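Local structure of designed helical repeat protein (5CWM) at residues R129-L134 with R152-A157; A146-L151 with S200-E205; K12-A17 with E41-E46. The protein has no assigned biological function, being a computationally designed helical repeat protein made to explore which repeat architectures a polypeptide chain can adopt. All blocks are in the same frame, centred on the assembly; numbering follows the deposited sequence.

Contact 1 of 3, residues R129-L134 with R152-A157; sequences RVAELL and RVAEEA
Val-130 reaches helix 144-170 at the margin of this buried interface, its CG1 standing 4.4 Å from CG1 of Val-153. The same side chain also rests on Ala-101 of helix 87-114, so a branched, rigid residue serves two neighbours at once. Next in sequence, Ala-131 occupies the point where the two backbones come nearest, with its CA 5.3 Å from CA of Ala-154. Its methyl group points toward the partner helix, meeting Val-153 CG1 at 3.8 Å and lying 4.1 Å from CB of Ala-154. Alanine suits both positions at this closest approach, Ala-131 pointing its methyl across and Ala-154 offering its CB at the flank; the small methyl groups are compatible with axes that pass 8.4 Å from each other. The helices run antiparallel, at 165°, as expected of consecutive members of an alpha-alpha hairpin, the element from which helical repeat proteins are built: helix 117-141 leads through a short turn into helix 144-170. One turn beyond Val-130 comes Leu-134, whose CD1 lies 3.7 Å from CG2 of Val-153, the two side chains crossing at about a right angle. The two methyls of Val-153 thus serve different neighbours. With CG1 anti to the backbone N (chi1 166°), that methyl is given to Ala-131 and, more loosely, to Val-130, while CG2 is given to Leu-134. Leucine fits here since its longer side chain reaches Val-153 and also touches Leu-94 and Ala-97 of helix 87-114, bringing a third helix into the same apolar layer.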
ATOM      1  N   ARG A 129       3.384   0.849  -2.253  1.00 67.16           N
ATOM      2  CA  ARG A 129       3.833  -0.416  -1.678  1.00 72.55           C
ATOM      3  C   ARG A 129       2.838  -1.533  -1.980  1.00 72.60           C
ATOM      4  O   ARG A 129       3.227  -2.667  -2.264  1.00 82.67           O
ATOM      5  CB  ARG A 129       4.034  -0.291  -0.167  1.00 78.98           C
ATOM      6  CG  ARG A 129       5.301   0.441   0.241  1.00 87.58           C
ATOM      7  CD  ARG A 129       5.905  -0.186   1.487  1.00 93.94           C
ATOM      8  NE  ARG A 129       4.969  -0.198   2.608  1.00 95.12           N
ATOM      9  CZ  ARG A 129       5.034  -1.050   3.626  1.00 89.15           C
ATOM     10  NH1 ARG A 129       5.988  -1.970   3.662  1.00 85.21           N
ATOM     11  NH2 ARG A 129       4.141  -0.989   4.604  1.00 88.31           N
ATOM     12  N   VAL A 130       1.552  -1.202  -1.914  1.00 64.33           N
ATOM     13  CA  VAL A 130       0.493  -2.149  -2.241  1.00 54.61           C
ATOM     14  C   VAL A 130       0.576  -2.552  -3.708  1.00 51.19           C
ATOM     15  O   VAL A 130       0.366  -3.711  -4.052  1.00 50.08           O
ATOM     16  CB  VAL A 130      -0.905  -1.564  -1.937  1.00 50.65           C
ATOM     17  CG1 VAL A 130      -2.002  -2.457  -2.497  1.00 44.24           C
ATOM     18  CG2 VAL A 130      -1.085  -1.381  -0.439  1.00 48.91           C
ATOM     19  N   ALA A 131       0.900  -1.592  -4.570  1.00 49.83           N
ATOM     20  CA  ALA A 131       1.039  -1.861  -5.996  1.00 52.63           C
ATOM     21  C   ALA A 131       2.199  -2.819  -6.260  1.00 54.36           C
ATOM     22  O   ALA A 131       2.070  -3.768  -7.039  1.00 53.41           O
ATOM     23  CB  ALA A 131       1.236  -0.563  -6.765  1.00 54.74           C
ATOM     24  N   GLU A 132       3.327  -2.565  -5.604  1.00 58.98           N
ATOM     25  CA  GLU A 132       4.497  -3.428  -5.727  1.00 62.75           C
ATOM     26  C   GLU A 132       4.191  -4.834  -5.218  1.00 60.35           C
ATOM     27  O   GLU A 132       4.597  -5.833  -5.817  1.00 64.24           O
ATOM     28  CB  GLU A 132       5.681  -2.833  -4.964  1.00 70.42           C
ATOM     29  CG  GLU A 132       6.075  -1.439  -5.423  1.00 82.08           C
ATOM     30  CD  GLU A 132       7.132  -0.810  -4.538  1.00 95.94           C
ATOM     31  OE1 GLU A 132       7.470  -1.410  -3.495  1.00109.53           O
ATOM     32  OE2 GLU A 132       7.624   0.286  -4.882  1.00 93.50           O
ATOM     33  N   LEU A 133       3.462  -4.898  -4.108  1.00 58.34           N
ATOM     34  CA  LEU A 133       3.054  -6.170  -3.529  1.00 56.02           C
ATOM     35  C   LEU A 133       2.176  -6.952  -4.502  1.00 57.82           C
ATOM     36  O   LEU A 133       2.373  -8.149  -4.706  1.00 58.73           O
ATOM     37  CB  LEU A 133       2.314  -5.941  -2.212  1.00 53.01           C
ATOM     38  CG  LEU A 133       1.957  -7.188  -1.406  1.00 56.39           C
ATOM     39  CD1 LEU A 133       3.199  -8.018  -1.135  1.00 55.26           C
ATOM     40  CD2 LEU A 133       1.288  -6.786  -0.108  1.00 64.47           C
ATOM     41  N   LEU A 134       1.217  -6.258  -5.107  1.00 57.05           N
ATOM     42  CA  LEU A 134       0.343  -6.846  -6.113  1.00 56.51           C
ATOM     43  C   LEU A 134       1.152  -7.320  -7.309  1.00 58.37           C
ATOM     44  O   LEU A 134       0.792  -8.295  -7.966  1.00 58.40           O
ATOM     45  CB  LEU A 134      -0.719  -5.842  -6.564  1.00 57.93           C
ATOM     46  CG  LEU A 134      -1.830  -5.503  -5.568  1.00 60.14           C
ATOM     47  CD1 LEU A 134      -2.690  -4.363  -6.087  1.00 59.13           C
ATOM     48  CD2 LEU A 134      -2.679  -6.729  -5.290  1.00 60.36           C
ATOM     49  N   ARG A 152      -2.991  -0.711 -12.346  1.00 80.22           N
ATOM     50  CA  ARG A 152      -4.123   0.153 -12.028  1.00 81.41           C
ATOM     51  C   ARG A 152      -3.901   0.886 -10.706  1.00 73.53           C
ATOM     52  O   ARG A 152      -4.037   2.108 -10.632  1.00 72.80           O
ATOM     53  CB  ARG A 152      -5.414  -0.670 -11.969  1.00 89.73           C
ATOM     54  CG  ARG A 152      -6.669   0.064 -12.419  1.00 99.97           C
ATOM     55  CD  ARG A 152      -7.283   0.894 -11.304  1.00106.28           C
ATOM     56  NE  ARG A 152      -6.978   2.315 -11.442  1.00115.30           N
ATOM     57  CZ  ARG A 152      -7.564   3.276 -10.733  1.00116.36           C
ATOM     58  NH1 ARG A 152      -8.489   2.968  -9.835  1.00115.41           N
ATOM     59  NH2 ARG A 152      -7.227   4.544 -10.925  1.00116.36           N
ATOM     60  N   VAL A 153      -3.547   0.129  -9.672  1.00 69.92           N
ATOM     61  CA  VAL A 153      -3.281   0.688  -8.350  1.00 67.17           C
ATOM     62  C   VAL A 153      -2.093   1.650  -8.383  1.00 67.44           C
ATOM     63  O   VAL A 153      -2.118   2.702  -7.744  1.00 70.16           O
ATOM     64  CB  VAL A 153      -3.025  -0.430  -7.315  1.00 66.24           C
ATOM     65  CG1 VAL A 153      -2.428   0.134  -6.035  1.00 67.66           C
ATOM     66  CG2 VAL A 153      -4.316  -1.178  -7.020  1.00 67.54           C
ATOM     67  N   ALA A 154      -1.059   1.283  -9.135  1.00 66.28           N
ATOM     68  CA  ALA A 154       0.109   2.140  -9.327  1.00 67.44           C
ATOM     69  C   ALA A 154      -0.286   3.516  -9.861  1.00 69.42           C
ATOM     70  O   ALA A 154      -0.077   4.542  -9.198  1.00 68.67           O
ATOM     71  CB  ALA A 154       1.105   1.475 -10.267  1.00 55.90           C
ATOM     72  N   GLU A 155      -0.849   3.531 -11.068  1.00 74.63           N
ATOM     73  CA  GLU A 155      -1.277   4.782 -11.690  1.00 78.49           C
ATOM     74  C   GLU A 155      -2.273   5.536 -10.805  1.00 79.34           C
ATOM     75  O   GLU A 155      -2.300   6.769 -10.798  1.00 84.70           O
ATOM     76  CB  GLU A 155      -1.889   4.515 -13.067  1.00 81.71           C
ATOM     77  CG  GLU A 155      -2.176   5.775 -13.869  1.00 86.88           C
ATOM     78  CD  GLU A 155      -2.722   5.480 -15.252  1.00 90.74           C
ATOM     79  OE1 GLU A 155      -2.921   4.290 -15.574  1.00 90.17           O
ATOM     80  OE2 GLU A 155      -2.948   6.441 -16.018  1.00 93.73           O
ATOM     81  N   GLU A 156      -3.083   4.791 -10.055  1.00 77.43           N
ATOM     82  CA  GLU A 156      -4.026   5.396  -9.120  1.00 80.29           C
ATOM     83  C   GLU A 156      -3.290   6.183  -8.040  1.00 73.97           C
ATOM     84  O   GLU A 156      -3.669   7.307  -7.714  1.00 73.18           O
ATOM     85  CB  GLU A 156      -4.914   4.330  -8.477  1.00 89.14           C
ATOM     86  CG  GLU A 156      -5.901   4.882  -7.459  1.00100.18           C
ATOM     87  CD  GLU A 156      -6.756   3.803  -6.824  1.00111.22           C
ATOM     88  OE1 GLU A 156      -6.524   2.610  -7.113  1.00117.73           O
ATOM     89  OE2 GLU A 156      -7.660   4.147  -6.035  1.00119.29           O
ATOM     90  N   ALA A 157      -2.241   5.582  -7.486  1.00 70.54           N
ATOM     91  CA  ALA A 157      -1.412   6.241  -6.485  1.00 69.74           C
ATOM     92  C   ALA A 157      -0.768   7.481  -7.081  1.00 73.54           C
ATOM     93  O   ALA A 157      -0.754   8.553  -6.461  1.00 74.54           O
ATOM     94  CB  ALA A 157      -0.349   5.291  -5.960  1.00 67.86           C
TER

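Contact 2 of 3, residues A146-L151 with S200-E205; sequences ALERAL and SEEAKE
This is a mixed apolar and acidic contact in which Leu-151 and Glu-148 of helix 144-170 meet Ser-200 and Glu-202 at the start of helix 201-226; it is partly buried, its centre about 17 Å from the centre of the chain. Leu-151 supplies the apolar part: its CD1 lies 3.8 Å from Glu-202 OE1 and also approaches Ser-200 OG and the backbone N of Ala-203. Leu-147, one turn earlier, brings CD2 to the fringe of the same serine. A leucine suits the inner position because it also packs on Leu-191 and Ile-194 of helix 174-198, the helix that lies between these two in sequence. Such next-but-one neighbours in an antiparallel succession of helices run the same way, here only 4° from parallel, and their axes stay 10.8 Å apart, a separation at which the contact is made by longer side chains. Ser-200 is the N-cap of helix 201-226: with OG anti to its own backbone N (chi1 178°), it accepts a weak bond of 3.4 Å from N of Glu-202. On the outer side, the chain of Glu-148 bends at chi2 and crosses the extended Glu-202 at about a right angle, the carboxylate planes turned 57° apart. The two carboxylates are like charges close together and not hydrogen-bonded partners, and at this resolution their exact spacing is doubtful. An alanine here in place of Glu-148 would take away the carboxylate lying across that of Glu-202, whose end would probably be freer to turn. Glu-202 OE1 also has a long, weak ion pair with Arg-206.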
ATOM      1  N   ALA A 146      -4.045  -9.964 -11.805  1.00 98.14           N
ATOM      2  CA  ALA A 146      -3.244  -9.424 -10.715  1.00 95.04           C
ATOM      3  C   ALA A 146      -2.311  -8.328 -11.221  1.00 99.29           C
ATOM      4  O   ALA A 146      -2.040  -7.356 -10.516  1.00105.04           O
ATOM      5  CB  ALA A 146      -2.452 -10.531 -10.040  1.00 91.78           C
ATOM      6  N   LEU A 147      -1.824  -8.492 -12.448  1.00 98.00           N
ATOM      7  CA  LEU A 147      -0.959  -7.497 -13.072  1.00 97.36           C
ATOM      8  C   LEU A 147      -1.756  -6.250 -13.448  1.00101.95           C
ATOM      9  O   LEU A 147      -1.307  -5.121 -13.224  1.00 99.01           O
ATOM     10  CB  LEU A 147      -0.270  -8.087 -14.305  1.00 94.89           C
ATOM     11  CG  LEU A 147       0.682  -7.176 -15.084  1.00 92.56           C
ATOM     12  CD1 LEU A 147       1.961  -7.919 -15.428  1.00 90.22           C
ATOM     13  CD2 LEU A 147       0.014  -6.656 -16.348  1.00 97.52           C
ATOM     14  N   GLU A 148      -2.932  -6.466 -14.031  1.00111.51           N
ATOM     15  CA  GLU A 148      -3.845  -5.375 -14.360  1.00116.99           C
ATOM     16  C   GLU A 148      -4.147  -4.550 -13.115  1.00108.94           C
ATOM     17  O   GLU A 148      -4.032  -3.320 -13.122  1.00111.61           O
ATOM     18  CB  GLU A 148      -5.145  -5.917 -14.961  1.00129.11           C
ATOM     19  CG  GLU A 148      -4.957  -6.751 -16.219  1.00139.74           C
ATOM     20  CD  GLU A 148      -4.541  -5.920 -17.415  1.00143.05           C
ATOM     21  OE1 GLU A 148      -5.306  -5.011 -17.799  1.00145.77           O
ATOM     22  OE2 GLU A 148      -3.451  -6.175 -17.969  1.00144.85           O
ATOM     23  N   ARG A 149      -4.526  -5.245 -12.046  1.00102.95           N
ATOM     24  CA  ARG A 149      -4.814  -4.612 -10.766  1.00 95.37           C
ATOM     25  C   ARG A 149      -3.592  -3.867 -10.242  1.00 87.64           C
ATOM     26  O   ARG A 149      -3.711  -2.764  -9.710  1.00 85.27           O
ATOM     27  CB  ARG A 149      -5.274  -5.652  -9.742  1.00 95.49           C
ATOM     28  CG  ARG A 149      -5.843  -5.054  -8.467  1.00 94.96           C
ATOM     29  CD  ARG A 149      -7.121  -4.279  -8.752  1.00 98.66           C
ATOM     30  NE  ARG A 149      -8.173  -5.142  -9.279  1.00105.07           N
ATOM     31  CZ  ARG A 149      -9.157  -5.654  -8.545  1.00105.17           C
ATOM     32  NH1 ARG A 149      -9.234  -5.382  -7.250  1.00104.54           N
ATOM     33  NH2 ARG A 149     -10.070  -6.432  -9.111  1.00106.65           N
ATOM     34  N   ALA A 150      -2.423  -4.483 -10.395  1.00 83.66           N
ATOM     35  CA  ALA A 150      -1.159  -3.873  -9.994  1.00 76.16           C
ATOM     36  C   ALA A 150      -0.960  -2.513 -10.659  1.00 72.00           C
ATOM     37  O   ALA A 150      -0.883  -1.488  -9.979  1.00 70.63           O
ATOM     38  CB  ALA A 150       0.004  -4.796 -10.319  1.00 75.07           C
ATOM     39  N   LEU A 151      -0.861  -2.518 -11.987  1.00 74.18           N
ATOM     40  CA  LEU A 151      -0.674  -1.292 -12.759  1.00 76.70           C
ATOM     41  C   LEU A 151      -1.747  -0.248 -12.446  1.00 78.47           C
ATOM     42  O   LEU A 151      -1.449   0.945 -12.294  1.00 80.53           O
ATOM     43  CB  LEU A 151      -0.678  -1.604 -14.256  1.00 80.51           C
ATOM     44  CG  LEU A 151       0.319  -2.661 -14.740  1.00 82.71           C
ATOM     45  CD1 LEU A 151       0.161  -2.910 -16.232  1.00 87.19           C
ATOM     46  CD2 LEU A 151       1.743  -2.246 -14.412  1.00 83.29           C
ATOM     47  N   SER A 200       5.059  -5.010 -21.229  1.00131.16           N
ATOM     48  CA  SER A 200       3.610  -4.853 -21.189  1.00129.19           C
ATOM     49  C   SER A 200       3.129  -3.727 -22.096  1.00136.54           C
ATOM     50  O   SER A 200       3.802  -2.708 -22.253  1.00137.72           O
ATOM     51  CB  SER A 200       3.143  -4.602 -19.754  1.00120.30           C
ATOM     52  OG  SER A 200       1.742  -4.398 -19.701  1.00117.47           O
ATOM     53  N   GLU A 201       1.957  -3.922 -22.691  1.00141.22           N
ATOM     54  CA  GLU A 201       1.368  -2.928 -23.578  1.00147.48           C
ATOM     55  C   GLU A 201       0.830  -1.740 -22.788  1.00141.62           C
ATOM     56  O   GLU A 201       0.923  -0.594 -23.229  1.00143.61           O
ATOM     57  CB  GLU A 201       0.249  -3.556 -24.412  1.00157.42           C
ATOM     58  CG  GLU A 201       0.654  -4.831 -25.138  1.00164.83           C
ATOM     59  CD  GLU A 201      -0.511  -5.500 -25.840  1.00168.99           C
ATOM     60  OE1 GLU A 201      -1.577  -4.861 -25.966  1.00170.99           O
ATOM     61  OE2 GLU A 201      -0.363  -6.666 -26.265  1.00172.66           O
ATOM     62  N   GLU A 202       0.270  -2.022 -21.616  1.00135.23           N
ATOM     63  CA  GLU A 202      -0.323  -0.989 -20.775  1.00131.61           C
ATOM     64  C   GLU A 202       0.729  -0.186 -20.020  1.00123.02           C
ATOM     65  O   GLU A 202       0.594   1.026 -19.856  1.00122.52           O
ATOM     66  CB  GLU A 202      -1.306  -1.609 -19.780  1.00135.00           C
ATOM     67  CG  GLU A 202      -2.520  -2.258 -20.419  1.00145.81           C
ATOM     68  CD  GLU A 202      -3.502  -2.788 -19.393  1.00145.05           C
ATOM     69  OE1 GLU A 202      -3.135  -2.864 -18.201  1.00142.03           O
ATOM     70  OE2 GLU A 202      -4.642  -3.123 -19.778  1.00149.10           O
ATOM     71  N   ALA A 203       1.770  -0.875 -19.560  1.00115.77           N
ATOM     72  CA  ALA A 203       2.811  -0.266 -18.737  1.00109.02           C
ATOM     73  C   ALA A 203       3.437   0.951 -19.410  1.00110.20           C
ATOM     74  O   ALA A 203       3.694   1.963 -18.759  1.00105.91           O
ATOM     75  CB  ALA A 203       3.883  -1.291 -18.402  1.00105.67           C
ATOM     76  N   LYS A 204       3.673   0.846 -20.713  1.00117.72           N
ATOM     77  CA  LYS A 204       4.254   1.942 -21.483  1.00127.40           C
ATOM     78  C   LYS A 204       3.356   3.177 -21.456  1.00124.65           C
ATOM     79  O   LYS A 204       3.796   4.269 -21.095  1.00121.91           O
ATOM     80  CB  LYS A 204       4.503   1.505 -22.927  1.00142.72           C
ATOM     81  CG  LYS A 204       5.397   0.281 -23.059  1.00155.46           C
ATOM     82  CD  LYS A 204       5.592  -0.106 -24.517  1.00171.53           C
ATOM     83  CE  LYS A 204       6.492  -1.324 -24.650  1.00175.67           C
ATOM     84  NZ  LYS A 204       6.705  -1.702 -26.075  1.00185.89           N
ATOM     85  N   GLU A 205       2.095   2.986 -21.833  1.00124.88           N
ATOM     86  CA  GLU A 205       1.121   4.073 -21.882  1.00125.33           C
ATOM     87  C   GLU A 205       0.938   4.732 -20.516  1.00119.47           C
ATOM     88  O   GLU A 205       0.988   5.961 -20.395  1.00127.04           O
ATOM     89  CB  GLU A 205      -0.223   3.552 -22.397  1.00128.68           C
ATOM     90  CG  GLU A 205      -0.132   2.811 -23.722  1.00136.03           C
ATOM     91  CD  GLU A 205      -1.465   2.239 -24.166  1.00141.77           C
ATOM     92  OE1 GLU A 205      -2.478   2.486 -23.479  1.00144.72           O
ATOM     93  OE2 GLU A 205      -1.499   1.541 -25.201  1.00146.74           O
TER

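Contact 3 of 3, residues K12-A17 with E41-E46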
ATOM      1  N   LYS A  12       1.575  -7.337  17.780  1.00 71.88           N
ATOM      2  CA  LYS A  12       1.953  -8.558  18.480  1.00 76.72           C
ATOM      3  C   LYS A  12       1.394  -9.783  17.766  1.00 69.72           C
ATOM      4  O   LYS A  12       2.048 -10.826  17.705  1.00 67.43           O
ATOM      5  CB  LYS A  12       1.468  -8.529  19.930  1.00 88.82           C
ATOM      6  CG  LYS A  12       1.906  -9.740  20.741  1.00100.93           C
ATOM      7  CD  LYS A  12       1.273  -9.756  22.119  1.00113.78           C
ATOM      8  CE  LYS A  12       1.669 -11.009  22.881  1.00125.72           C
ATOM      9  NZ  LYS A  12       1.321 -12.243  22.125  1.00128.13           N
ATOM     10  N   LEU A  13       0.186  -9.655  17.226  1.00 66.71           N
ATOM     11  CA  LEU A  13      -0.415 -10.740  16.458  1.00 65.95           C
ATOM     12  C   LEU A  13       0.388 -11.012  15.191  1.00 63.13           C
ATOM     13  O   LEU A  13       0.585 -12.165  14.805  1.00 61.04           O
ATOM     14  CB  LEU A  13      -1.868 -10.418  16.104  1.00 66.84           C
ATOM     15  CG  LEU A  13      -2.878 -10.450  17.251  1.00 71.51           C
ATOM     16  CD1 LEU A  13      -4.287 -10.235  16.724  1.00 70.66           C
ATOM     17  CD2 LEU A  13      -2.782 -11.760  18.018  1.00 73.50           C
ATOM     18  N   VAL A  14       0.850  -9.944  14.549  1.00 60.45           N
ATOM     19  CA  VAL A  14       1.665 -10.064  13.346  1.00 59.23           C
ATOM     20  C   VAL A  14       2.986 -10.764  13.651  1.00 60.42           C
ATOM     21  O   VAL A  14       3.379 -11.696  12.949  1.00 59.56           O
ATOM     22  CB  VAL A  14       1.952  -8.690  12.717  1.00 58.41           C
ATOM     23  CG1 VAL A  14       2.986  -8.817  11.612  1.00 59.46           C
ATOM     24  CG2 VAL A  14       0.669  -8.072  12.186  1.00 58.67           C
ATOM     25  N   LYS A  15       3.666 -10.308  14.700  1.00 67.82           N
ATOM     26  CA  LYS A  15       4.918 -10.921  15.137  1.00 73.58           C
ATOM     27  C   LYS A  15       4.725 -12.404  15.450  1.00 73.80           C
ATOM     28  O   LYS A  15       5.507 -13.253  15.015  1.00 75.31           O
ATOM     29  CB  LYS A  15       5.470 -10.194  16.366  1.00 83.21           C
ATOM     30  CG  LYS A  15       5.937  -8.772  16.096  1.00 89.73           C
ATOM     31  CD  LYS A  15       7.292  -8.756  15.409  1.00 97.59           C
ATOM     32  CE  LYS A  15       8.359  -9.386  16.294  1.00107.64           C
ATOM     33  NZ  LYS A  15       9.707  -9.348  15.664  1.00108.65           N
ATOM     34  N   GLU A  16       3.669 -12.698  16.199  1.00 74.21           N
ATOM     35  CA  GLU A  16       3.339 -14.064  16.587  1.00 76.53           C
ATOM     36  C   GLU A  16       3.090 -14.942  15.365  1.00 70.85           C
ATOM     37  O   GLU A  16       3.517 -16.097  15.324  1.00 65.17           O
ATOM     38  CB  GLU A  16       2.114 -14.067  17.504  1.00 86.35           C
ATOM     39  CG  GLU A  16       1.672 -15.441  17.971  1.00 97.04           C
ATOM     40  CD  GLU A  16       0.511 -15.371  18.943  1.00107.91           C
ATOM     41  OE1 GLU A  16       0.201 -14.258  19.418  1.00108.90           O
ATOM     42  OE2 GLU A  16      -0.091 -16.428  19.229  1.00115.83           O
ATOM     43  N   ALA A  17       2.404 -14.386  14.371  1.00 70.07           N
ATOM     44  CA  ALA A  17       2.122 -15.102  13.132  1.00 64.21           C
ATOM     45  C   ALA A  17       3.402 -15.373  12.346  1.00 60.92           C
ATOM     46  O   ALA A  17       3.591 -16.466  11.807  1.00 59.27           O
ATOM     47  CB  ALA A  17       1.136 -14.320  12.281  1.00 52.32           C
ATOM     48  N   GLU A  41      -4.673 -13.278   9.546  1.00 68.92           N
ATOM     49  CA  GLU A  41      -6.005 -12.818   9.164  1.00 71.10           C
ATOM     50  C   GLU A  41      -6.705 -12.086  10.308  1.00 67.48           C
ATOM     51  O   GLU A  41      -7.355 -11.058  10.094  1.00 68.39           O
ATOM     52  CB  GLU A  41      -6.861 -13.994   8.692  1.00 81.72           C
ATOM     53  CG  GLU A  41      -6.453 -14.544   7.335  1.00 86.92           C
ATOM     54  CD  GLU A  41      -7.339 -15.685   6.880  1.00 97.49           C
ATOM     55  OE1 GLU A  41      -7.787 -16.472   7.739  1.00104.33           O
ATOM     56  OE2 GLU A  41      -7.592 -15.789   5.662  1.00103.35           O
ATOM     57  N   GLU A  42      -6.569 -12.616  11.521  1.00 67.48           N
ATOM     58  CA  GLU A  42      -7.138 -11.969  12.699  1.00 70.37           C
ATOM     59  C   GLU A  42      -6.490 -10.606  12.922  1.00 64.18           C
ATOM     60  O   GLU A  42      -7.169  -9.626  13.250  1.00 64.71           O
ATOM     61  CB  GLU A  42      -6.963 -12.849  13.939  1.00 78.87           C
ATOM     62  CG  GLU A  42      -7.521 -12.242  15.219  1.00 90.23           C
ATOM     63  CD  GLU A  42      -9.027 -12.056  15.175  1.00101.71           C
ATOM     64  OE1 GLU A  42      -9.709 -12.840  14.482  1.00104.36           O
ATOM     65  OE2 GLU A  42      -9.530 -11.122  15.836  1.00108.57           O
ATOM     66  N   ALA A  43      -5.175 -10.552  12.733  1.00 58.63           N
ATOM     67  CA  ALA A  43      -4.431  -9.304  12.852  1.00 57.63           C
ATOM     68  C   ALA A  43      -4.963  -8.261  11.874  1.00 58.71           C
ATOM     69  O   ALA A  43      -5.170  -7.103  12.240  1.00 57.89           O
ATOM     70  CB  ALA A  43      -2.947  -9.545  12.621  1.00 56.51           C
ATOM     71  N   ALA A  44      -5.191  -8.682  10.634  1.00 61.06           N
ATOM     72  CA  ALA A  44      -5.730  -7.792   9.609  1.00 59.42           C
ATOM     73  C   ALA A  44      -7.139  -7.324   9.965  1.00 62.36           C
ATOM     74  O   ALA A  44      -7.484  -6.157   9.759  1.00 62.16           O
ATOM     75  CB  ALA A  44      -5.730  -8.482   8.255  1.00 55.37           C
ATOM     76  N   ARG A  45      -7.949  -8.237  10.493  1.00 69.77           N
ATOM     77  CA  ARG A  45      -9.305  -7.903  10.922  1.00 79.39           C
ATOM     78  C   ARG A  45      -9.295  -6.813  11.991  1.00 81.90           C
ATOM     79  O   ARG A  45      -9.922  -5.756  11.830  1.00 80.76           O
ATOM     80  CB  ARG A  45     -10.023  -9.146  11.455  1.00 88.39           C
ATOM     81  CG  ARG A  45     -11.166  -9.632  10.576  1.00 96.35           C
ATOM     82  CD  ARG A  45     -10.817 -10.932   9.868  1.00102.57           C
ATOM     83  NE  ARG A  45     -10.603 -12.028  10.809  1.00109.00           N
ATOM     84  CZ  ARG A  45     -10.405 -13.293  10.450  1.00114.82           C
ATOM     85  NH1 ARG A  45     -10.396 -13.628   9.168  1.00115.50           N
ATOM     86  NH2 ARG A  45     -10.218 -14.224  11.376  1.00120.28           N
ATOM     87  N   GLU A  46      -8.572  -7.075  13.076  1.00 84.84           N
ATOM     88  CA  GLU A  46      -8.456  -6.117  14.169  1.00 84.87           C
ATOM     89  C   GLU A  46      -7.904  -4.784  13.674  1.00 77.08           C
ATOM     90  O   GLU A  46      -8.365  -3.721  14.092  1.00 79.48           O
ATOM     91  CB  GLU A  46      -7.568  -6.676  15.281  1.00 91.52           C
ATOM     92  CG  GLU A  46      -8.102  -7.948  15.917  1.00 99.48           C
ATOM     93  CD  GLU A  46      -7.261  -8.407  17.090  1.00107.74           C
ATOM     94  OE1 GLU A  46      -6.326  -7.674  17.474  1.00111.07           O
ATOM     95  OE2 GLU A  46      -7.534  -9.501  17.629  1.00114.08           O
TER
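OE2 of Glu-46 forms a salt bridge with NH2 of Arg-9, one turn before Leu-13 on helix 3-27, and the same carboxylate lies against the end of Leu-13. CD1 of Leu-13 is 3.4 Å from Glu-46 OE1 and equally near OE2, so the methyl sits over the flat face of the carboxylate, toward its two oxygens, the two side chains crossing at about a right angle. The extended chain of Glu-46, straight beyond CG (chi2 -175°), is what carries its charged end over to the other helix. Deeper in the interface the contact turns wholly apolar. Ala-43 points its methyl toward helix 3-27, meeting CB of Leu-13 at 3.7 Å and CG2 of Val-14 at 3.9 Å. Its small size lets the helix axes approach to 8.8 Å where they run antiparallel, at 166°, as the first two helices of the chain. Val-14, buried, also touches Arg-72 and Val-73 of helix 60-84, a place that suits a compact apolar residue. Toward the outside, Leu-13 CD1 also meets CG of Glu-42 at 4.1 Å, using the aliphatic part of that glutamate. The acid end of Glu-42 turns back along its own helix: OE1 lies at the edge of the Arg-45 guanidinium, in its plane, 3.4 Å from NH2 in a salt bridge with a weak hydrogen bond. An apolar strip of Leu-13, Val-14 and Ala-43 therefore does the close packing between the helices, while Glu-42 lends its CG, Glu-46 lays its carboxylate against the leucine, and both send their charges to arginines, consistent with the partly exposed edge of an otherwise apolar helix pair in this helical repeat.

Contact 1 is core and entirely apolar, its centre about 7 Å from the centre of the chain; contacts 2 and 3 are only partly buried, the centre of each about 17 Å from the chain's centre, on opposite sides of it. Contacts 1 and 2 touch and share helix 144-170, which offers one side to the preceding helix and another to helix 201-226; Leu-134 packs on Arg-149 and Ala-150 there. Contact 3 stands apart on the first two helices. Contacts 1 and 3 are both antiparallel pairings of consecutive helices closing on alanine, yet contact 3 adds carboxylates. Contact 2 joins parallel, more widely spaced helices, and long side chains replace the alanine-centred packing.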